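Local atomic coordinates of sugar ABC transporter, sugar-binding protein (Streptococcus pneumoniae, PDB entry 2HEU), a protein that probably binds sugars outside the cell membrane and delivers them to an ABC transporter for uptake. Residues R39-E44 with V312-R317; P72-I77 with L294-S299. All blocks are in the same frame, centred on the assembly; numbering follows the deposited sequence.

Interaction 1 of 2, residues R39-E44 with V312-R317; sequences RDFEKE and VEYMTR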
ATOM      1  N   ARG A  39      -6.266   6.179 -25.431  1.00 12.73           N
ATOM      2  CA  ARG A  39      -6.278   6.286 -26.905  1.00 13.50           C
ATOM      3  C   ARG A  39      -6.139   4.962 -27.587  1.00 13.15           C
ATOM      4  O   ARG A  39      -6.787   4.775 -28.626  1.00 13.52           O
ATOM      5  CB  ARG A  39      -5.224   7.286 -27.330  1.00 14.00           C
ATOM      6  CG  ARG A  39      -5.600   8.726 -27.067  1.00 16.76           C
ATOM      7  CD  ARG A  39      -4.744   9.803 -27.674  1.00 18.32           C
ATOM      8  NE  ARG A  39      -3.454   9.799 -27.063  1.00 18.21           N
ATOM      9  CZ  ARG A  39      -3.163  10.525 -25.961  1.00 17.82           C
ATOM     10  NH1 ARG A  39      -4.025  11.371 -25.374  1.00 22.69           N
ATOM     11  NH2 ARG A  39      -1.974  10.466 -25.488  1.00 19.45           N
ATOM     12  N   ASP A  40      -5.375   4.030 -27.053  1.00 12.87           N
ATOM     13  CA  ASP A  40      -5.364   2.706 -27.610  1.00 13.06           C
ATOM     14  C   ASP A  40      -6.766   2.058 -27.576  1.00 13.14           C
ATOM     15  O   ASP A  40      -7.221   1.432 -28.564  1.00 13.29           O
ATOM     16  CB  ASP A  40      -4.392   1.788 -26.860  1.00 13.61           C
ATOM     17  CG  ASP A  40      -2.923   2.228 -26.931  1.00 15.58           C
ATOM     18  OD1 ASP A  40      -2.539   2.991 -27.844  1.00 18.53           O
ATOM     19  OD2 ASP A  40      -2.156   1.752 -26.067  1.00 15.79           O
ATOM     20  N   PHE A  41      -7.471   2.223 -26.461  1.00 13.00           N
ATOM     21  CA  PHE A  41      -8.845   1.688 -26.301  1.00 12.21           C
ATOM     22  C   PHE A  41      -9.749   2.299 -27.335  1.00 11.98           C
ATOM     23  O   PHE A  41     -10.594   1.648 -27.963  1.00 13.27           O
ATOM     24  CB  PHE A  41      -9.297   1.969 -24.882  1.00 12.40           C
ATOM     25  CG  PHE A  41     -10.733   1.603 -24.654  1.00 12.01           C
ATOM     26  CD1 PHE A  41     -11.142   0.351 -24.435  1.00 13.29           C
ATOM     27  CD2 PHE A  41     -11.685   2.625 -24.624  1.00 12.72           C
ATOM     28  CE1 PHE A  41     -12.444   0.017 -24.217  1.00 14.26           C
ATOM     29  CE2 PHE A  41     -13.006   2.306 -24.325  1.00 13.11           C
ATOM     30  CZ  PHE A  41     -13.419   1.027 -24.147  1.00 13.69           C
ATOM     31  N   GLU A  42      -9.639   3.641 -27.491  1.00 13.07           N
ATOM     32  CA  GLU A  42     -10.467   4.387 -28.474  1.00 12.01           C
ATOM     33  C   GLU A  42     -10.188   4.004 -29.878  1.00 12.77           C
ATOM     34  O   GLU A  42     -11.083   4.046 -30.727  1.00 15.45           O
ATOM     35  CB  GLU A  42     -10.236   5.832 -28.250  1.00 12.53           C
ATOM     36  CG  GLU A  42     -10.869   6.426 -26.963  1.00 12.74           C
ATOM     37  CD  GLU A  42     -10.554   7.858 -26.668  1.00 12.84           C
ATOM     38  OE1 GLU A  42      -9.555   8.420 -27.190  1.00 16.73           O
ATOM     39  OE2 GLU A  42     -11.273   8.497 -25.879  1.00 15.57           O
ATOM     40  N   LYS A  43      -8.974   3.651 -30.218  1.00 13.05           N
ATOM     41  CA  LYS A  43      -8.663   3.174 -31.568  0.50 13.45           C
ATOM     42  C   LYS A  43      -9.317   1.826 -31.847  1.00 14.03           C
ATOM     43  O   LYS A  43      -9.828   1.582 -32.935  1.00 14.44           O
ATOM     44  CB  LYS A  43      -7.152   3.142 -31.787  0.50 14.09           C
ATOM     45  CG  LYS A  43      -6.810   2.537 -33.112  0.50 15.73           C
ATOM     46  CD  LYS A  43      -5.305   2.228 -33.328  0.50 18.92           C
ATOM     47  CE  LYS A  43      -4.492   3.488 -33.359  0.50 20.84           C
ATOM     48  NZ  LYS A  43      -3.177   3.409 -34.034  0.50 25.14           N
ATOM     49  N   GLU A  44      -9.361   0.952 -30.821  1.00 13.06           N
ATOM     50  CA  GLU A  44     -10.035  -0.349 -30.925  1.00 13.94           C
ATOM     51  C   GLU A  44     -11.548  -0.171 -31.006  1.00 13.58           C
ATOM     52  O   GLU A  44     -12.234  -1.029 -31.556  1.00 16.35           O
ATOM     53  CB  GLU A  44      -9.583  -1.256 -29.803  1.00 14.48           C
ATOM     54  CG  GLU A  44     -10.200  -2.610 -29.813  1.00 16.36           C
ATOM     55  CD  GLU A  44      -9.322  -3.596 -29.004  1.00 17.17           C
ATOM     56  OE1 GLU A  44      -8.092  -3.703 -29.216  1.00 23.91           O
ATOM     57  OE2 GLU A  44      -9.902  -4.286 -28.239  1.00 18.14           O
ATOM     58  N   VAL A 312     -12.962  -1.279 -18.413  1.00 10.92           N
ATOM     59  CA  VAL A 312     -12.369  -2.062 -17.321  1.00 11.54           C
ATOM     60  C   VAL A 312     -11.734  -3.364 -17.891  1.00 11.62           C
ATOM     61  O   VAL A 312     -10.590  -3.711 -17.561  1.00 12.52           O
ATOM     62  CB  VAL A 312     -13.374  -2.357 -16.268  1.00 11.78           C
ATOM     63  CG1 VAL A 312     -12.798  -3.263 -15.155  1.00 12.88           C
ATOM     64  CG2 VAL A 312     -13.899  -1.037 -15.621  1.00 11.84           C
ATOM     65  N   GLU A 313     -12.480  -4.061 -18.768  1.00 12.13           N
ATOM     66  CA  GLU A 313     -11.958  -5.299 -19.340  1.00 12.44           C
ATOM     67  C   GLU A 313     -10.656  -5.042 -20.076  1.00 12.76           C
ATOM     68  O   GLU A 313      -9.729  -5.846 -19.990  1.00 12.93           O
ATOM     69  CB  GLU A 313     -13.015  -5.921 -20.252  1.00 14.01           C
ATOM     70  CG  GLU A 313     -12.556  -7.261 -20.798  1.00 14.88           C
ATOM     71  CD  GLU A 313     -11.841  -7.219 -22.099  1.00 16.27           C
ATOM     72  OE1 GLU A 313     -12.315  -6.496 -23.015  1.00 18.81           O
ATOM     73  OE2 GLU A 313     -10.898  -8.015 -22.274  1.00 15.91           O
ATOM     74  N   TYR A 314     -10.575  -3.978 -20.842  1.00 12.34           N
ATOM     75  CA  TYR A 314      -9.424  -3.692 -21.610  1.00 12.04           C
ATOM     76  C   TYR A 314      -8.171  -3.630 -20.712  1.00 12.15           C
ATOM     77  O   TYR A 314      -7.119  -4.200 -21.066  1.00 12.75           O
ATOM     78  CB  TYR A 314      -9.594  -2.312 -22.362  1.00 13.44           C
ATOM     79  CG  TYR A 314      -8.539  -2.002 -23.326  1.00 12.37           C
ATOM     80  CD1 TYR A 314      -7.645  -0.978 -23.157  1.00 12.54           C
ATOM     81  CD2 TYR A 314      -8.434  -2.712 -24.513  1.00 13.50           C
ATOM     82  CE1 TYR A 314      -6.717  -0.661 -24.063  1.00 12.66           C
ATOM     83  CE2 TYR A 314      -7.483  -2.402 -25.482  1.00 13.10           C
ATOM     84  CZ  TYR A 314      -6.620  -1.394 -25.236  1.00 12.86           C
ATOM     85  OH  TYR A 314      -5.606  -1.084 -26.118  1.00 15.80           O
ATOM     86  N   MET A 315      -8.295  -2.967 -19.556  1.00 11.75           N
ATOM     87  CA  MET A 315      -7.147  -2.835 -18.674  1.00 12.68           C
ATOM     88  C   MET A 315      -6.722  -4.145 -18.047  1.00 12.36           C
ATOM     89  O   MET A 315      -5.565  -4.258 -17.574  1.00 15.10           O
ATOM     90  CB  MET A 315      -7.469  -1.767 -17.621  1.00 12.43           C
ATOM     91  CG  MET A 315      -6.252  -1.276 -16.817  1.00 15.19           C
ATOM     92  SD  MET A 315      -5.331  -0.142 -17.813  1.00 19.49           S
ATOM     93  CE  MET A 315      -4.481  -0.839 -17.497  1.00 11.43           C
ATOM     94  N   THR A 316      -7.620  -5.136 -17.957  1.00 12.07           N
ATOM     95  CA  THR A 316      -7.257  -6.460 -17.449  1.00 13.29           C
ATOM     96  C   THR A 316      -6.451  -7.328 -18.447  1.00 13.06           C
ATOM     97  O   THR A 316      -5.991  -8.387 -18.073  1.00 14.31           O
ATOM     98  CB  THR A 316      -8.447  -7.239 -16.949  1.00 14.60           C
ATOM     99  OG1 THR A 316      -9.271  -7.676 -18.090  1.00 14.21           O
ATOM    100  CG2 THR A 316      -9.334  -6.584 -15.909  1.00 13.18           C
ATOM    101  N   ARG A 317      -6.383  -6.895 -19.701  1.00 13.36           N
ATOM    102  CA  ARG A 317      -5.646  -7.673 -20.680  1.00 14.15           C
ATOM    103  C   ARG A 317      -4.140  -7.556 -20.401  1.00 14.00           C
ATOM    104  O   ARG A 317      -3.660  -6.458 -20.129  1.00 14.43           O
ATOM    105  CB  ARG A 317      -5.914  -7.131 -22.083  1.00 14.00           C
ATOM    106  CG  ARG A 317      -7.345  -7.283 -22.499  1.00 14.21           C
ATOM    107  CD  ARG A 317      -7.592  -6.678 -23.838  1.00 16.12           C
ATOM    108  NE  ARG A 317      -8.976  -6.732 -24.188  1.00 16.72           N
ATOM    109  CZ  ARG A 317      -9.480  -6.369 -25.364  1.00 16.54           C
ATOM    110  NH1 ARG A 317      -8.631  -5.904 -26.287  1.00 16.69           N
ATOM    111  NH2 ARG A 317     -10.756  -6.367 -25.551  1.00 15.74           N
TER
HETATM  112  O   HOH W   1      -3.082  -0.557 -24.843  1.00 17.83           O
HETATM  113  O   HOH W   2      -5.771  -2.359 -28.519  1.00 19.14           O
HETATM  114  O   HOH W   3     -12.247  -6.214 -28.018  1.00 35.91           O

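Interaction 2 of 2, residues P72-I77 with L294-S299; sequences PDVVNI and LAWSIS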
ATOM      1  N   PRO A  72     -18.964   9.119 -11.390  1.00 14.54           N
ATOM      2  CA  PRO A  72     -18.310   8.843 -12.648  1.00 13.37           C
ATOM      3  C   PRO A  72     -18.572   7.422 -13.121  1.00 12.61           C
ATOM      4  O   PRO A  72     -18.760   6.492 -12.332  1.00 12.74           O
ATOM      5  CB  PRO A  72     -16.859   9.037 -12.319  1.00 13.00           C
ATOM      6  CG  PRO A  72     -16.847   9.914 -11.131  1.00 14.19           C
ATOM      7  CD  PRO A  72     -18.027   9.545 -10.336  1.00 14.58           C
ATOM      8  N   ASP A  73     -18.546   7.167 -14.460  1.00 11.91           N
ATOM      9  CA  ASP A  73     -18.842   5.817 -14.982  1.00 11.49           C
ATOM     10  C   ASP A  73     -17.838   4.815 -14.450  1.00 11.32           C
ATOM     11  O   ASP A  73     -18.260   3.721 -14.079  1.00 11.54           O
ATOM     12  CB  ASP A  73     -18.830   5.835 -16.490  1.00 12.36           C
ATOM     13  CG  ASP A  73     -19.807   6.886 -17.027  1.00 13.69           C
ATOM     14  OD1 ASP A  73     -20.978   6.650 -17.086  1.00 17.15           O
ATOM     15  OD2 ASP A  73     -19.337   8.007 -17.333  1.00 16.83           O
ATOM     16  N   VAL A  74     -16.566   5.136 -14.497  1.00 10.87           N
ATOM     17  CA  VAL A  74     -15.511   4.273 -13.990  1.00 10.24           C
ATOM     18  C   VAL A  74     -14.731   5.103 -13.008  1.00 10.60           C
ATOM     19  O   VAL A  74     -14.331   6.215 -13.311  1.00 11.38           O
ATOM     20  CB  VAL A  74     -14.605   3.752 -15.108  1.00 10.50           C
ATOM     21  CG1 VAL A  74     -13.545   2.793 -14.519  1.00 11.72           C
ATOM     22  CG2 VAL A  74     -15.428   2.965 -16.178  1.00 13.21           C
ATOM     23  N   VAL A  75     -14.533   4.556 -11.792  1.00 10.41           N
ATOM     24  CA  VAL A  75     -13.907   5.292 -10.701  1.00 10.37           C
ATOM     25  C   VAL A  75     -12.693   4.577 -10.199  1.00 10.19           C
ATOM     26  O   VAL A  75     -12.758   3.418  -9.813  1.00 10.42           O
ATOM     27  CB  VAL A  75     -14.926   5.426  -9.521  1.00 12.38           C
ATOM     28  CG1 VAL A  75     -14.321   6.223  -8.377  1.00 14.33           C
ATOM     29  CG2 VAL A  75     -16.213   6.123 -10.015  1.00 15.43           C
ATOM     30  N   ASN A  76     -11.580   5.307 -10.147  1.00  9.74           N
ATOM     31  CA  ASN A  76     -10.392   4.813  -9.383  1.00  9.40           C
ATOM     32  C   ASN A  76     -10.727   5.131  -7.904  1.00  9.85           C
ATOM     33  O   ASN A  76     -10.759   6.300  -7.530  1.00 11.20           O
ATOM     34  CB  ASN A  76      -9.158   5.517  -9.878  1.00  9.59           C
ATOM     35  CG  ASN A  76      -7.870   5.171  -9.175  1.00 10.75           C
ATOM     36  OD1 ASN A  76      -7.771   4.097  -8.444  1.00 12.63           O
ATOM     37  ND2 ASN A  76      -6.930   5.956  -9.356  1.00  9.83           N
ATOM     38  N   ILE A  77     -10.943   4.101  -7.114  1.00 10.19           N
ATOM     39  CA  ILE A  77     -11.254   4.224  -5.685  1.00 10.06           C
ATOM     40  C   ILE A  77     -10.431   3.177  -4.988  1.00 10.09           C
ATOM     41  O   ILE A  77     -10.329   2.034  -5.462  1.00 11.20           O
ATOM     42  CB  ILE A  77     -12.785   4.089  -5.451  1.00 11.15           C
ATOM     43  CG1 ILE A  77     -13.068   4.275  -3.956  1.00 11.95           C
ATOM     44  CG2 ILE A  77     -13.355   2.804  -5.986  1.00 12.51           C
ATOM     45  CD1 ILE A  77     -14.616   4.318  -3.652  1.00 13.98           C
ATOM     46  N   LEU A 294      -3.953   1.306  -8.425  1.00 10.05           N
ATOM     47  CA  LEU A 294      -4.822   1.367  -9.629  1.00 10.00           C
ATOM     48  C   LEU A 294      -5.896   0.349  -9.459  1.00 10.22           C
ATOM     49  O   LEU A 294      -5.624  -0.870  -9.489  1.00 10.70           O
ATOM     50  CB  LEU A 294      -3.986   1.139 -10.887  1.00 10.56           C
ATOM     51  CG  LEU A 294      -4.802   1.494 -12.188  1.00 11.71           C
ATOM     52  CD1 LEU A 294      -4.892   3.018 -12.390  1.00 12.88           C
ATOM     53  CD2 LEU A 294      -4.214   0.801 -13.401  1.00 11.95           C
ATOM     54  N   ALA A 295      -7.104   0.808  -9.163  1.00  9.42           N
ATOM     55  CA  ALA A 295      -8.169  -0.061  -8.638  1.00 10.16           C
ATOM     56  C   ALA A 295      -9.453   0.628  -9.035  1.00  9.77           C
ATOM     57  O   ALA A 295      -9.685   1.759  -8.673  1.00  9.65           O
ATOM     58  CB  ALA A 295      -8.055  -0.245  -7.144  1.00 10.67           C
ATOM     59  N   TRP A 296     -10.277  -0.084  -9.834  1.00  9.98           N
ATOM     60  CA  TRP A 296     -11.450   0.536 -10.472  1.00  9.51           C
ATOM     61  C   TRP A 296     -12.734  -0.140 -10.108  1.00  9.86           C
ATOM     62  O   TRP A 296     -12.852  -1.363 -10.028  1.00 10.96           O
ATOM     63  CB  TRP A 296     -11.338   0.522 -12.000  1.00  9.94           C
ATOM     64  CG  TRP A 296     -10.206   1.269 -12.608  1.00  9.36           C
ATOM     65  CD1 TRP A 296      -9.312   2.116 -11.963  1.00  9.37           C
ATOM     66  CD2 TRP A 296      -9.755   1.254 -13.960  1.00  9.98           C
ATOM     67  NE1 TRP A 296      -8.407   2.601 -12.844  1.00  9.76           N
ATOM     68  CE2 TRP A 296      -8.674   2.127 -14.112  1.00  9.76           C
ATOM     69  CE3 TRP A 296     -10.269   0.601 -15.103  1.00 11.03           C
ATOM     70  CZ2 TRP A 296      -8.029   2.355 -15.339  1.00 10.69           C
ATOM     71  CZ3 TRP A 296      -9.642   0.846 -16.304  1.00 11.43           C
ATOM     72  CH2 TRP A 296      -8.544   1.699 -16.412  1.00 11.16           C
ATOM     73  N   SER A 297     -13.752   0.717  -9.964  1.00  9.50           N
ATOM     74  CA  SER A 297     -15.158   0.326  -9.775  1.00 10.90           C
ATOM     75  C   SER A 297     -16.030   0.993 -10.868  1.00 10.28           C
ATOM     76  O   SER A 297     -15.578   1.983 -11.477  1.00 11.48           O
ATOM     77  CB  SER A 297     -15.633   0.738  -8.393  1.00 10.76           C
ATOM     78  OG  SER A 297     -14.916   0.065  -7.364  1.00 11.64           O
ATOM     79  N   ILE A 298     -17.187   0.428 -11.107  1.00 10.93           N
ATOM     80  CA  ILE A 298     -18.098   0.940 -12.149  1.00 10.87           C
ATOM     81  C   ILE A 298     -19.329   1.432 -11.485  1.00 11.18           C
ATOM     82  O   ILE A 298     -19.912   0.767 -10.629  1.00 12.22           O
ATOM     83  CB  ILE A 298     -18.429  -0.158 -13.160  1.00 12.17           C
ATOM     84  CG1 ILE A 298     -17.169  -0.727 -13.827  1.00 11.61           C
ATOM     85  CG2 ILE A 298     -19.434   0.357 -14.203  1.00 12.55           C
ATOM     86  CD1 ILE A 298     -17.472  -1.873 -14.770  1.00 13.48           C
ATOM     87  N   SER A 299     -19.804   2.635 -11.855  1.00 11.77           N
ATOM     88  CA  SER A 299     -21.092   3.087 -11.325  1.00 12.61           C
ATOM     89  C   SER A 299     -22.219   2.111 -11.664  1.00 13.97           C
ATOM     90  O   SER A 299     -22.410   1.713 -12.812  1.00 14.01           O
ATOM     91  CB  SER A 299     -21.437   4.436 -11.963  1.00 13.71           C
ATOM     92  OG  SER A 299     -22.734   4.833 -11.537  1.00 14.98           O
TER

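Interaction 1 of 2, residues R39-E44 with V312-R317
An edge-to-face aromatic pair, F41 with Y314, joins helix 31-44 to helix 305-315, and a salt-bridge network lies beside it. The edge of F41 points at the face of Y314, with the ring planes at 62°. F41 CD1 lies 3.7 Å from Y314 CG. F41 CB sits over the same ring as a CH-pi contact, 4.1 Å from the centroid of Y314. Y314 has CG anti to its own backbone N (chi1 -172°), and its ring reaches across to helix 31-44. Y314 OH lies 3.2 Å from D40 CB. Two waters hold that hydroxyl: one donates to D40 OD2, the other to E44 OE1. D40 OD2 also forms a salt bridge with K323. E44 extends toward R317, which comes from the opposite direction. R317 NH1 donates to the syn lone pair of E44 OE2 at 2.8 Å, with an N-H...O angle of 148°. A third water links R317 NH2 to E44 OE2. R317 also grips E313 side-on, NE to OE2 and NH2 to OE1, both at 3.0 Å. The guanidinium is fixed between two carboxylates and probably eases their repulsion, helped by R104, which forms a salt bridge with E313 OE2. Y314 CD2 lies over one guanidinium face. The two helices pack side by side against the central sheet, F41 on strand 48-53 and V312 and M315 on strand 295-298, as helices do in the alpha/beta lobes of periplasmic binding proteins.

Interaction 2 of 2, residues P72-I77 with L294-S299
Strands 74-76 and 295-298 run antiparallel, their short axes 4.6 Å apart at closest approach and their directions at 149°. V75 and S297 form the hydrogen-bonded pair: V75 N donates to S297 O at 2.8 Å, and S297 N returns a bond to V75 O at 2.9 Å. S299 N to D73 O and I77 N to A295 O continue the ladder at its two ends. V74 with I298 and N76 with W296 are non-hydrogen-bonded pairs. CA-H...O contacts fill in between, such as W296 CA to V75 O at 3.2 Å. The side chains of V74, N76, W296 and I298 share one face of the sheet. Chi1 of V74, -177°, swings CG1 away from the backbone N and toward the indole, 4.0 Å from W296 CE3. Farther along the same side of the indole, N76 CB lies 4.0 Å from W296 CD1. V74 and N76 thus line one side of the ring. From outside the two strands, F124 meets it edge-to-face and F311 lies nearly parallel to it. V75 and S297 point to the other face. There I77 CG2 comes 3.4 Å from S297 OG. D73, just before the strand, pairs OD1 with T302 OG1 and OD2 with E22 N. The backbone ladder sets the register, V74, I298 and the W296 ring give one face an apolar patch, and the buried S297 hydroxyl is held by Y120 O and N121 ND2.

How the interactions relate
Interaction 2 lies in the central sheet, and interaction 1 lies in the helical layer on the W296 face of the sheet, with centres about 15 Å apart. Helix 305-315 is the next helix after strand 295-298 in the chain, and it covers the face that carries W296. Its inner side packs on that strand: M315 CB is 3.6 Å from W296 CZ3, and V312 CG2 is 3.7 Å from I298 CG1. V312 CG2 also reaches V74 CG1 at 4.0 Å. Its Y314 meets helix 31-44 instead. Helix 305-315 thus connects the two, taking part in interaction 1 and packing on the strands of interaction 2. The bound sodium ion is about 13 Å from the R317 side chain, and K103 and E335 belong to its site.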